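Local coordinates for protein coenzyme A transferase (Yersinia pestis, PDB 3QLI) that probably transfers coenzyme A between an acyl-CoA thioester and a free carboxylate such as acetate, at residues Y97-T102 with R133-E138; G155-G160 with S197-I202; A229-D234 with T409-T414; G269-I274 with Q300-Y305. All blocks are in the same frame, centred on the assembly; numbering follows the deposited sequence.

Contact 1: Y97-T102 with R133-E138; sequences YSMFVT and RLLAEE
Met-99 lays its thioether end against one methyl group each of Leu-134 and Leu-135, and through them joins the end of strand 94-98 to helix 131-139 in the Rossmann-like N-terminal domain. The strand is an outermost one of the six-stranded parallel sheet, and the helix leads into strand 143-148 on the far half of that sheet. The backbones stay well apart, with Met-99 CA 10.4 Å from Leu-135 CA, so the side chains alone span the distance. The methionine and Leu-135 side chains run past each other in opposite directions, and Met-99 SD meets Leu-135 CD2 at 3.9 Å. Leu-134, with CG anti to its N (chi1 -162°), sends its own CD2 to the methyl group of the methionine. All three residues are buried. Leu-135 also packs on Tyr-73 and Ile-169, whereas Leu-134 touches Gly-423 of the second subunit and Arg-133 makes a cation-pi contact with Tyr-371 of that subunit. The methionine therefore backs a helix of the dimer interface, while its side chain lies about 9 Å from that of the CoA-binding residue Glu-76. Extended as far as SD, the methionine chain then bends at chi3 (78°), which sets Met-99 CE 3.8 Å from Leu-134 CD2.

Contact 2: G155-G160 with S197-I202; sequences GYFSLG and SEVDAI
The two-stranded antiparallel sheet of 156-158 and 193-195 sits beside the last strand, 201-204, of the Rossmann-like parallel sheet, and Phe-157 carries the contact between segments 155-160 and 197-202. Its ring reaches from strand 156-158 toward Val-199 and Ile-202 on the segment that enters strand 201-204. The valine stands across the phenylalanine side chain at roughly a right angle and offers one methyl group, Val-199 CG2, which lies 4.0 Å from both CD2 and CE2 of Phe-157. Farther round the ring, the end of the isoleucine crosses at a slant, Ile-202 CD1 being 3.9 Å from Phe-157 CZ. Val-199 CG2 is the branch beside the backbone N, because CG1 takes the position anti to that N (chi1 171°). The contact is purely apolar and buried. Val-178 and Val-180 of the neighbouring strand 175-180 continue the cluster, and Tyr-22 of helix 18-25 touches both Phe-157 and Ile-202. Nearby, Asp-200 ties the start of the edge strand to strand 175-180 through a salt bridge to Arg-175 and a bond from Phe-176 N. The residues seen to bind CoA lie elsewhere; this is hydrophobic core at one flank of the domain. Just beyond the aromatic residue the chain turns in an ST turn, where Gly-160 N donates to Ser-158 OG at 2.9 Å with an N-H...O angle of 153°.

Contact 3: A229-D234 with T409-T414; sequences ADLVPD and THYIVT
The carbonyl O of Ala-229 takes two donors, Val-232 N at 3.1 Å and the guanidinium NH2 of Arg-256, and this grip fixes the turn from which Leu-231 reaches toward Tyr-411 and Val-413. Arg-256 also bonds through NE to the carbonyl of Val-232, so one guanidinium group holds two peptide oxygens of the turn, while Leu-231 O receives Arg-377 NH1. With CG beside its backbone N and anti to the carbonyl carbon (chi1 -65°), the leucine lies over one face of strand 411-414 and divides its two methyl groups between neighbouring side chains of that face. Leu-231 CD2 comes to the phenol ring at CE1 of Tyr-411, 4.3 Å away, and Leu-231 CD1 lies 4.4 Å from Val-413 CG2. Both separations are generous, so the touch is light, and Ile-379 of the adjoining strand 377-381 gives both Leu-231 and Val-413 a further apolar neighbour. Tyr-411 and Val-413 are two residues apart on the strand and therefore project from the same face; Ile-412 between them points from the other. The tyrosine is itself backed by His-410, since Tyr-411 CD2 lies 3.5 Å above the centre of the His-410 ring. The contact joins the segment after helix 220-230 to one face of the mixed, largely parallel sheet, as in an alpha/beta domain of Rossmann-like kind in which helices cover the sheet.

Contact 4: G269-I274 with Q300-Y305; sequences GLVDLI and QEMYEY
Val-271 lies against both Met-302 and Tyr-305, sending one methyl group to each. Val-271 CG2 rests 3.6 Å from Met-302 CG and a little farther from the sulfur, the two side chains crossing at about a right angle. Val-271 CG1 presses closely on the phenol ring, 3.4 Å from Tyr-305 CD2. One turn on, Ile-274 reaches the edge of the same ring near its plane, with Ile-274 CG2 3.8 Å from Tyr-305 OH. The tyrosine gets there because its CG stands anti to the backbone N (chi1 -175°), which swings the ring past the valine. Each helix thus contributes two residues three apart, and the axes of the short segments pass 10.5 Å from each other at 51°. Farther out, Arg-275 makes a cation-pi contact with the tyrosine, while Tyr-303 OH bonds to Ile-210 O and Gly-298 N and holds helix 300-306 from another side. Leu-270 and Leu-273 pack helix 268-276 on strand 237-240. In sequence, this helix follows shortly after Glu-264, seen covalently attached to CoA. This is helix-on-helix packing outside the sheet of a Rossmann-like domain, with the Met-302 side chain about 8 Å from that of Val-242, a residue seen to bind CoA.

In the fold
The contacts follow the chain as 1, 2, then 3, with contact 4 nested inside the long loop that contact 3 closes. Contacts 1 and 2, with centres 23 Å apart, both reach the parallel sheet of the N-terminal domain, at its two outermost strands, 94-98 and 201-204. Contact 3 includes strand 411-414 of the mixed sheet, and helix 268-276 of contact 4 packs on strand 237-240 of it; the centres of contacts 3 and 4 are 24 Å apart. Contacts 2 and 3 are the most distant pair, about 41 Å between centres, whereas contacts 2 and 4 come within about 8 Å at their nearest atoms. The four thus spread over two Rossmann-like halves, and residues seen to bind CoA occur in both.

Contact 1: Y97-T102 with R133-E138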
loop_
_atom_site.group_PDB
_atom_site.type_symbol
_atom_site.label_atom_id
_atom_site.label_comp_id
_atom_site.label_asym_id
_atom_site.label_seq_id
_atom_site.Cartn_x
_atom_site.Cartn_y
_atom_site.Cartn_z
ATOM N N TYR A 97 14.031 7.279 18.852
ATOM C CA TYR A 97 12.882 6.538 18.348
ATOM C C TYR A 97 12.762 6.961 16.900
ATOM O O TYR A 97 11.880 7.720 16.519
ATOM C CB TYR A 97 11.622 6.842 19.182
ATOM C CG TYR A 97 11.556 5.938 20.401
ATOM C CD1 TYR A 97 10.563 4.969 20.527
ATOM C CD2 TYR A 97 12.538 6.004 21.389
ATOM C CE1 TYR A 97 10.526 4.115 21.623
ATOM C CE2 TYR A 97 12.515 5.138 22.492
ATOM C CZ TYR A 97 11.507 4.203 22.598
ATOM O OH TYR A 97 11.462 3.346 23.677
ATOM N N SER A 98 13.714 6.481 16.112
ATOM C CA SER A 98 13.897 6.923 14.741
ATOM C C SER A 98 12.796 6.339 13.887
ATOM O O SER A 98 12.473 5.156 13.993
ATOM C CB SER A 98 15.251 6.435 14.230
ATOM O OG SER A 98 16.233 6.525 15.248
ATOM N N MET A 99 12.233 7.165 13.021
ATOM C CA MET A 99 11.167 6.710 12.142
ATOM C C MET A 99 11.643 6.499 10.703
ATOM O O MET A 99 10.918 5.940 9.883
ATOM C CB MET A 99 9.974 7.651 12.265
ATOM C CG MET A 99 9.464 7.651 13.717
ATOM S SD MET A 99 8.134 8.783 14.117
ATOM C CE MET A 99 6.715 7.920 13.434
ATOM N N PHE A 100 12.865 6.957 10.418
ATOM C CA PHE A 100 13.632 6.578 9.226
ATOM C C PHE A 100 14.975 6.113 9.758
ATOM O O PHE A 100 15.500 6.709 10.702
ATOM C CB PHE A 100 13.965 7.788 8.345
ATOM C CG PHE A 100 12.870 8.228 7.415
ATOM C CD1 PHE A 100 11.766 7.435 7.166
ATOM C CD2 PHE A 100 12.976 9.459 6.762
ATOM C CE1 PHE A 100 10.769 7.873 6.290
ATOM C CE2 PHE A 100 11.994 9.899 5.889
ATOM C CZ PHE A 100 10.884 9.100 5.657
ATOM N N VAL A 101 15.554 5.075 9.165
ATOM C CA VAL A 101 16.912 4.678 9.535
ATOM C C VAL A 101 17.885 5.157 8.450
ATOM O O VAL A 101 17.888 4.630 7.338
ATOM C CB VAL A 101 17.017 3.145 9.771
ATOM C CG1 VAL A 101 18.469 2.713 10.034
ATOM C CG2 VAL A 101 16.110 2.724 10.926
ATOM N N THR A 102 18.665 6.191 8.762
ATOM C CA THR A 102 19.611 6.761 7.807
ATOM C C THR A 102 21.054 6.419 8.181
ATOM O O THR A 102 21.298 5.651 9.106
ATOM C CB THR A 102 19.497 8.315 7.694
ATOM O OG1 THR A 102 20.149 8.933 8.806
ATOM C CG2 THR A 102 18.039 8.770 7.639
ATOM N N ARG A 133 -0.674 12.378 12.038
ATOM C CA ARG A 133 -1.630 11.766 12.947
ATOM C C ARG A 133 -0.954 10.845 13.951
ATOM O O ARG A 133 -1.331 10.793 15.119
ATOM C CB ARG A 133 -2.671 10.984 12.160
ATOM C CG ARG A 133 -3.592 10.198 13.052
ATOM C CD ARG A 133 -4.387 9.206 12.241
ATOM N NE ARG A 133 -5.147 8.341 13.124
ATOM C CZ ARG A 133 -6.027 7.457 12.684
ATOM N NH1 ARG A 133 -6.226 7.346 11.377
ATOM N NH2 ARG A 133 -6.689 6.700 13.542
ATOM N N LEU A 134 0.044 10.103 13.505
ATOM C CA LEU A 134 0.684 9.152 14.403
ATOM C C LEU A 134 1.433 9.877 15.516
ATOM O O LEU A 134 1.316 9.510 16.689
ATOM C CB LEU A 134 1.619 8.209 13.631
ATOM C CG LEU A 134 2.040 6.900 14.309
ATOM C CD1 LEU A 134 0.930 5.863 14.268
ATOM C CD2 LEU A 134 3.261 6.369 13.596
ATOM N N LEU A 135 2.194 10.911 15.163
ATOM C CA LEU A 135 2.926 11.651 16.188
ATOM C C LEU A 135 1.984 12.370 17.160
ATOM O O LEU A 135 2.185 12.365 18.379
ATOM C CB LEU A 135 3.890 12.652 15.536
ATOM C CG LEU A 135 5.097 11.978 14.888
ATOM C CD1 LEU A 135 5.778 12.900 13.872
ATOM C CD2 LEU A 135 6.086 11.522 15.969
ATOM N N ALA A 136 0.944 12.983 16.614
ATOM C CA ALA A 136 0.071 13.829 17.415
ATOM C C ALA A 136 -0.857 12.993 18.280
ATOM O O ALA A 136 -1.228 13.401 19.387
ATOM C CB ALA A 136 -0.735 14.749 16.517
ATOM N N GLU A 137 -1.234 11.822 17.779
ATOM C CA GLU A 137 -2.340 11.082 18.384
ATOM C C GLU A 137 -1.924 9.772 19.055
ATOM O O GLU A 137 -2.077 9.637 20.252
ATOM C CB GLU A 137 -3.481 10.870 17.377
ATOM C CG GLU A 137 -4.188 12.186 17.039
ATOM C CD GLU A 137 -5.269 12.053 15.976
ATOM O OE1 GLU A 137 -5.789 10.937 15.749
ATOM O OE2 GLU A 137 -5.598 13.089 15.361
ATOM N N GLU A 138 -1.398 8.808 18.304
ATOM C CA GLU A 138 -1.016 7.550 18.943
ATOM C C GLU A 138 0.170 7.729 19.873
ATOM O O GLU A 138 0.191 7.191 20.976
ATOM C CB GLU A 138 -0.712 6.460 17.918
ATOM C CG GLU A 138 -1.958 5.695 17.454
ATOM C CD GLU A 138 -2.564 6.317 16.219
ATOM O OE1 GLU A 138 -2.257 7.501 15.928
ATOM O OE2 GLU A 138 -3.350 5.633 15.538
#

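Contact 2: G155-G160 with S197-I202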
loop_
_atom_site.group_PDB
_atom_site.type_symbol
_atom_site.label_atom_id
_atom_site.label_comp_id
_atom_site.label_asym_id
_atom_site.label_seq_id
_atom_site.Cartn_x
_atom_site.Cartn_y
_atom_site.Cartn_z
ATOM N N GLY A 155 3.515 39.011 12.903
ATOM C CA GLY A 155 3.705 38.076 14.007
ATOM C C GLY A 155 3.901 36.615 13.623
ATOM O O GLY A 155 3.889 35.744 14.490
ATOM N N TYR A 156 4.102 36.340 12.336
ATOM C CA TYR A 156 4.250 34.959 11.863
ATOM C C TYR A 156 5.691 34.570 11.591
ATOM O O TYR A 156 6.465 35.356 11.039
ATOM C CB TYR A 156 3.442 34.739 10.573
ATOM C CG TYR A 156 1.943 34.767 10.789
ATOM C CD1 TYR A 156 1.231 33.587 11.003
ATOM C CD2 TYR A 156 1.243 35.973 10.791
ATOM C CE1 TYR A 156 -0.146 33.612 11.214
ATOM C CE2 TYR A 156 -0.133 36.005 10.994
ATOM C CZ TYR A 156 -0.816 34.824 11.212
ATOM O OH TYR A 156 -2.174 34.848 11.423
ATOM N N PHE A 157 6.026 33.340 11.976
ATOM C CA PHE A 157 7.267 32.687 11.571
ATOM C C PHE A 157 6.923 31.680 10.485
ATOM O O PHE A 157 5.807 31.168 10.448
ATOM C CB PHE A 157 7.852 31.889 12.740
ATOM C CG PHE A 157 8.097 32.693 13.975
ATOM C CD1 PHE A 157 9.336 33.266 14.206
ATOM C CD2 PHE A 157 7.102 32.836 14.936
ATOM C CE1 PHE A 157 9.583 33.987 15.364
ATOM C CE2 PHE A 157 7.339 33.564 16.091
ATOM C CZ PHE A 157 8.592 34.141 16.305
ATOM N N SER A 158 7.876 31.354 9.625
ATOM C CA SER A 158 7.646 30.293 8.656
ATOM C C SER A 158 8.464 29.048 8.984
ATOM O O SER A 158 9.633 29.150 9.360
ATOM C CB SER A 158 8.026 30.783 7.248
ATOM O OG SER A 158 7.997 29.726 6.314
ATOM N N LEU A 159 7.858 27.873 8.800
ATOM C CA LEU A 159 8.591 26.604 8.854
ATOM C C LEU A 159 9.590 26.419 7.688
ATOM O O LEU A 159 10.399 25.479 7.686
ATOM C CB LEU A 159 7.605 25.432 8.866
ATOM C CG LEU A 159 6.692 25.366 10.095
ATOM C CD1 LEU A 159 5.732 24.200 9.937
ATOM C CD2 LEU A 159 7.517 25.222 11.369
ATOM N N GLY A 160 9.529 27.291 6.690
ATOM C CA GLY A 160 10.558 27.300 5.661
ATOM C C GLY A 160 10.683 26.009 4.870
ATOM O O GLY A 160 9.768 25.638 4.132
ATOM N N SER A 197 1.657 33.850 18.824
ATOM C CA SER A 197 0.765 33.459 19.905
ATOM C C SER A 197 0.720 31.941 20.086
ATOM O O SER A 197 0.233 31.452 21.102
ATOM C CB SER A 197 -0.648 34.024 19.685
ATOM O OG SER A 197 -1.254 33.461 18.535
ATOM N N GLU A 198 1.240 31.205 19.107
ATOM C CA GLU A 198 1.257 29.745 19.126
ATOM C C GLU A 198 2.634 29.184 19.469
ATOM O O GLU A 198 2.834 27.978 19.440
ATOM C CB GLU A 198 0.858 29.194 17.755
ATOM C CG GLU A 198 -0.582 28.775 17.666
ATOM C CD GLU A 198 -1.506 29.929 17.360
ATOM O OE1 GLU A 198 -1.494 30.393 16.200
ATOM O OE2 GLU A 198 -2.249 30.365 18.271
ATOM N N VAL A 199 3.576 30.072 19.767
ATOM C CA VAL A 199 4.955 29.706 20.030
ATOM C C VAL A 199 5.211 29.876 21.530
ATOM O O VAL A 199 4.793 30.866 22.130
ATOM C CB VAL A 199 5.902 30.601 19.202
ATOM C CG1 VAL A 199 7.356 30.405 19.607
ATOM C CG2 VAL A 199 5.699 30.333 17.689
ATOM N N ASP A 200 5.868 28.904 22.153
ATOM C CA ASP A 200 6.044 28.977 23.595
ATOM C C ASP A 200 7.358 29.621 23.985
ATOM O O ASP A 200 7.454 30.276 25.030
ATOM C CB ASP A 200 5.900 27.597 24.227
ATOM C CG ASP A 200 4.489 27.074 24.127
ATOM O OD1 ASP A 200 3.625 27.523 24.911
ATOM O OD2 ASP A 200 4.244 26.223 23.251
ATOM N N ALA A 201 8.372 29.440 23.153
ATOM C CA ALA A 201 9.672 30.039 23.429
ATOM C C ALA A 201 10.467 30.202 22.152
ATOM O O ALA A 201 10.287 29.439 21.193
ATOM C CB ALA A 201 10.450 29.200 24.441
ATOM N N ILE A 202 11.359 31.190 22.157
ATOM C CA ILE A 202 12.139 31.561 20.982
ATOM C C ILE A 202 13.623 31.692 21.309
ATOM O O ILE A 202 13.989 32.319 22.309
ATOM C CB ILE A 202 11.683 32.934 20.458
ATOM C CG1 ILE A 202 10.175 32.918 20.181
ATOM C CG2 ILE A 202 12.511 33.346 19.231
ATOM C CD1 ILE A 202 9.552 34.323 20.102
#

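Contact 3: A229-D234 with T409-T414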
loop_
_atom_site.group_PDB
_atom_site.type_symbol
_atom_site.label_atom_id
_atom_site.label_comp_id
_atom_site.label_asym_id
_atom_site.label_seq_id
_atom_site.Cartn_x
_atom_site.Cartn_y
_atom_site.Cartn_z
ATOM N N ALA A 229 13.745 10.399 -19.206
ATOM C CA ALA A 229 13.222 11.603 -19.851
ATOM C C ALA A 229 12.290 11.266 -21.018
ATOM O O ALA A 229 11.328 11.983 -21.273
ATOM C CB ALA A 229 14.360 12.524 -20.309
ATOM N N ASP A 230 12.575 10.182 -21.730
ATOM C CA ASP A 230 11.709 9.774 -22.831
ATOM C C ASP A 230 10.305 9.403 -22.345
ATOM O O ASP A 230 9.347 9.435 -23.115
ATOM C CB ASP A 230 12.308 8.592 -23.594
ATOM C CG ASP A 230 13.458 8.992 -24.505
ATOM O OD1 ASP A 230 13.689 10.208 -24.699
ATOM O OD2 ASP A 230 14.125 8.073 -25.037
ATOM N N LEU A 231 10.194 9.046 -21.067
ATOM C CA LEU A 231 8.919 8.640 -20.477
ATOM C C LEU A 231 8.166 9.813 -19.845
ATOM O O LEU A 231 7.083 9.633 -19.291
ATOM C CB LEU A 231 9.140 7.545 -19.419
ATOM C CG LEU A 231 9.688 6.208 -19.921
ATOM C CD1 LEU A 231 10.162 5.337 -18.767
ATOM C CD2 LEU A 231 8.638 5.483 -20.746
ATOM N N VAL A 232 8.750 11.006 -19.919
ATOM C CA VAL A 232 8.105 12.220 -19.422
ATOM C C VAL A 232 7.532 13.042 -20.575
ATOM O O VAL A 232 8.282 13.563 -21.406
ATOM C CB VAL A 232 9.106 13.100 -18.653
ATOM C CG1 VAL A 232 8.404 14.300 -18.063
ATOM C CG2 VAL A 232 9.788 12.286 -17.550
ATOM N N PRO A 233 6.199 13.170 -20.633
ATOM C CA PRO A 233 5.575 13.992 -21.685
ATOM C C PRO A 233 5.530 15.475 -21.315
ATOM O O PRO A 233 5.656 15.787 -20.135
ATOM C CB PRO A 233 4.156 13.435 -21.756
ATOM C CG PRO A 233 3.885 12.926 -20.370
ATOM C CD PRO A 233 5.208 12.447 -19.820
ATOM N N ASP A 234 5.362 16.381 -22.282
ATOM C CA ASP A 234 5.033 17.756 -21.902
ATOM C C ASP A 234 3.799 17.694 -20.980
ATOM O O ASP A 234 2.953 16.810 -21.115
ATOM C CB ASP A 234 4.744 18.652 -23.119
ATOM C CG ASP A 234 6.009 19.069 -23.887
ATOM O OD1 ASP A 234 7.088 19.281 -23.283
ATOM O OD2 ASP A 234 5.906 19.210 -25.122
ATOM N N THR A 409 4.852 -2.430 -8.451
ATOM C CA THR A 409 5.822 -1.891 -9.393
ATOM C C THR A 409 5.192 -1.649 -10.758
ATOM O O THR A 409 4.412 -2.458 -11.250
ATOM C CB THR A 409 7.056 -2.800 -9.531
ATOM O OG1 THR A 409 7.573 -3.103 -8.230
ATOM C CG2 THR A 409 8.135 -2.102 -10.343
ATOM N N HIS A 410 5.538 -0.516 -11.356
ATOM C CA HIS A 410 5.008 -0.148 -12.657
ATOM C C HIS A 410 6.101 -0.238 -13.709
ATOM O O HIS A 410 6.165 -1.195 -14.474
ATOM C CB HIS A 410 4.462 1.280 -12.603
ATOM C CG HIS A 410 3.709 1.691 -13.829
ATOM N ND1 HIS A 410 3.383 3.003 -14.097
ATOM C CD2 HIS A 410 3.216 0.964 -14.859
ATOM C CE1 HIS A 410 2.722 3.067 -15.237
ATOM N NE2 HIS A 410 2.608 1.843 -15.721
ATOM N N TYR A 411 6.971 0.761 -13.717
ATOM C CA TYR A 411 8.064 0.821 -14.669
ATOM C C TYR A 411 9.403 0.749 -13.965
ATOM O O TYR A 411 9.646 1.499 -13.021
ATOM C CB TYR A 411 8.041 2.166 -15.401
ATOM C CG TYR A 411 7.263 2.212 -16.693
ATOM C CD1 TYR A 411 7.838 1.806 -17.888
ATOM C CD2 TYR A 411 5.965 2.694 -16.721
ATOM C CE1 TYR A 411 7.131 1.860 -19.073
ATOM C CE2 TYR A 411 5.250 2.751 -17.897
ATOM C CZ TYR A 411 5.837 2.334 -19.070
ATOM O OH TYR A 411 5.122 2.392 -20.243
ATOM N N ILE A 412 10.285 -0.130 -14.426
ATOM C CA ILE A 412 11.635 -0.147 -13.877
ATOM C C ILE A 412 12.599 0.255 -14.983
ATOM O O ILE A 412 12.313 0.041 -16.158
ATOM C CB ILE A 412 12.024 -1.519 -13.333
ATOM C CG1 ILE A 412 11.817 -2.606 -14.394
ATOM C CG2 ILE A 412 11.225 -1.813 -12.043
ATOM C CD1 ILE A 412 12.417 -3.966 -14.003
ATOM N N VAL A 413 13.725 0.846 -14.599
ATOM C CA VAL A 413 14.704 1.346 -15.565
ATOM C C VAL A 413 16.114 1.086 -15.074
ATOM O O VAL A 413 16.412 1.304 -13.902
ATOM C CB VAL A 413 14.558 2.860 -15.776
ATOM C CG1 VAL A 413 15.766 3.422 -16.574
ATOM C CG2 VAL A 413 13.224 3.174 -16.473
ATOM N N THR A 414 16.975 0.600 -15.974
ATOM C CA THR A 414 18.416 0.562 -15.736
ATOM C C THR A 414 19.069 1.210 -16.961
ATOM O O THR A 414 18.373 1.692 -17.852
ATOM C CB THR A 414 18.969 -0.888 -15.576
ATOM O OG1 THR A 414 18.936 -1.558 -16.846
ATOM C CG2 THR A 414 18.173 -1.712 -14.536
#

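Contact 4: G269-I274 with Q300-Y305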
loop_
_atom_site.group_PDB
_atom_site.type_symbol
_atom_site.label_atom_id
_atom_site.label_comp_id
_atom_site.label_asym_id
_atom_site.label_seq_id
_atom_site.Cartn_x
_atom_site.Cartn_y
_atom_site.Cartn_z
ATOM N N GLY A 269 17.391 20.116 -8.601
ATOM C CA GLY A 269 17.021 19.869 -9.988
ATOM C C GLY A 269 15.642 20.402 -10.336
ATOM O O GLY A 269 15.458 21.054 -11.369
ATOM N N LEU A 270 14.660 20.125 -9.476
ATOM C CA LEU A 270 13.308 20.601 -9.713
ATOM C C LEU A 270 13.259 22.118 -9.662
ATOM O O LEU A 270 12.544 22.755 -10.436
ATOM C CB LEU A 270 12.325 20.005 -8.690
ATOM C CG LEU A 270 11.925 18.544 -8.921
ATOM C CD1 LEU A 270 10.985 18.047 -7.824
ATOM C CD2 LEU A 270 11.301 18.362 -10.318
ATOM N N VAL A 271 14.018 22.704 -8.746
ATOM C CA VAL A 271 13.988 24.147 -8.593
ATOM C C VAL A 271 14.614 24.792 -9.824
ATOM O O VAL A 271 14.208 25.881 -10.248
ATOM C CB VAL A 271 14.713 24.579 -7.309
ATOM C CG1 VAL A 271 14.982 26.080 -7.329
ATOM C CG2 VAL A 271 13.877 24.190 -6.093
ATOM N N ASP A 272 15.588 24.109 -10.422
ATOM C CA ASP A 272 16.193 24.620 -11.665
ATOM C C ASP A 272 15.140 24.730 -12.778
ATOM O O ASP A 272 15.100 25.719 -13.527
ATOM C CB ASP A 272 17.359 23.729 -12.100
ATOM C CG ASP A 272 18.080 24.264 -13.320
ATOM O OD1 ASP A 272 18.781 25.292 -13.197
ATOM O OD2 ASP A 272 17.953 23.651 -14.400
ATOM N N LEU A 273 14.269 23.723 -12.875
ATOM C CA LEU A 273 13.215 23.743 -13.883
ATOM C C LEU A 273 12.210 24.865 -13.619
ATOM O O LEU A 273 11.674 25.462 -14.556
ATOM C CB LEU A 273 12.518 22.385 -13.977
ATOM C CG LEU A 273 13.417 21.206 -14.367
ATOM C CD1 LEU A 273 12.605 19.908 -14.375
ATOM C CD2 LEU A 273 14.066 21.445 -15.728
ATOM N N ILE A 274 11.958 25.163 -12.347
ATOM C CA ILE A 274 11.119 26.315 -12.013
ATOM C C ILE A 274 11.791 27.599 -12.503
ATOM O O ILE A 274 11.189 28.404 -13.215
ATOM C CB ILE A 274 10.870 26.424 -10.500
ATOM C CG1 ILE A 274 10.072 25.217 -9.989
ATOM C CG2 ILE A 274 10.094 27.702 -10.186
ATOM C CD1 ILE A 274 9.846 25.247 -8.464
ATOM N N GLN A 300 22.682 26.001 -0.550
ATOM C CA GLN A 300 22.310 27.366 -0.190
ATOM C C GLN A 300 21.583 28.094 -1.310
ATOM O O GLN A 300 20.631 28.837 -1.063
ATOM C CB GLN A 300 23.529 28.188 0.227
ATOM C CG GLN A 300 23.148 29.600 0.646
ATOM C CD GLN A 300 24.248 30.316 1.411
ATOM O OE1 GLN A 300 24.143 30.525 2.630
ATOM N NE2 GLN A 300 25.311 30.703 0.701
ATOM N N GLU A 301 22.051 27.900 -2.538
ATOM C CA GLU A 301 21.446 28.580 -3.673
ATOM C C GLU A 301 19.967 28.224 -3.801
ATOM O O GLU A 301 19.139 29.082 -4.097
ATOM C CB GLU A 301 22.174 28.232 -4.970
ATOM C CG GLU A 301 21.314 28.431 -6.198
ATOM C CD GLU A 301 22.123 28.553 -7.476
ATOM O OE1 GLU A 301 22.459 27.506 -8.077
ATOM O OE2 GLU A 301 22.412 29.701 -7.881
ATOM N N MET A 302 19.633 26.956 -3.589
ATOM C CA MET A 302 18.238 26.543 -3.673
ATOM C C MET A 302 17.437 27.091 -2.492
ATOM O O MET A 302 16.308 27.552 -2.660
ATOM C CB MET A 302 18.102 25.020 -3.719
ATOM C CG MET A 302 16.655 24.575 -3.866
ATOM S SD MET A 302 16.371 22.868 -3.366
ATOM C CE MET A 302 16.241 23.081 -1.597
ATOM N N TYR A 303 18.009 27.026 -1.292
ATOM C CA TYR A 303 17.309 27.541 -0.116
ATOM C C TYR A 303 16.961 29.034 -0.254
ATOM O O TYR A 303 15.845 29.460 0.086
ATOM C CB TYR A 303 18.128 27.310 1.162
ATOM C CG TYR A 303 18.403 25.858 1.517
ATOM C CD1 TYR A 303 17.394 24.902 1.473
ATOM C CD2 TYR A 303 19.677 25.450 1.922
ATOM C CE1 TYR A 303 17.647 23.573 1.814
ATOM C CE2 TYR A 303 19.942 24.124 2.256
ATOM C CZ TYR A 303 18.924 23.192 2.202
ATOM O OH TYR A 303 19.176 21.880 2.549
ATOM N N GLU A 304 17.918 29.830 -0.728
ATOM C CA GLU A 304 17.700 31.265 -0.907
ATOM C C GLU A 304 16.577 31.527 -1.901
ATOM O O GLU A 304 15.755 32.433 -1.717
ATOM C CB GLU A 304 18.984 31.959 -1.369
ATOM C CG GLU A 304 20.082 31.985 -0.315
ATOM C CD GLU A 304 21.449 32.377 -0.877
ATOM O OE1 GLU A 304 22.366 32.643 -0.065
ATOM O OE2 GLU A 304 21.611 32.409 -2.123
ATOM N N TYR A 305 16.547 30.719 -2.952
ATOM C CA TYR A 305 15.549 30.862 -4.002
ATOM C C TYR A 305 14.106 30.650 -3.510
ATOM O O TYR A 305 13.171 31.232 -4.055
ATOM C CB TYR A 305 15.861 29.919 -5.174
ATOM C CG TYR A 305 14.927 30.121 -6.347
ATOM C CD1 TYR A 305 15.085 31.210 -7.206
ATOM C CD2 TYR A 305 13.886 29.234 -6.596
ATOM C CE1 TYR A 305 14.228 31.407 -8.281
ATOM C CE2 TYR A 305 13.024 29.425 -7.663
ATOM C CZ TYR A 305 13.203 30.513 -8.503
ATOM O OH TYR A 305 12.348 30.705 -9.571
#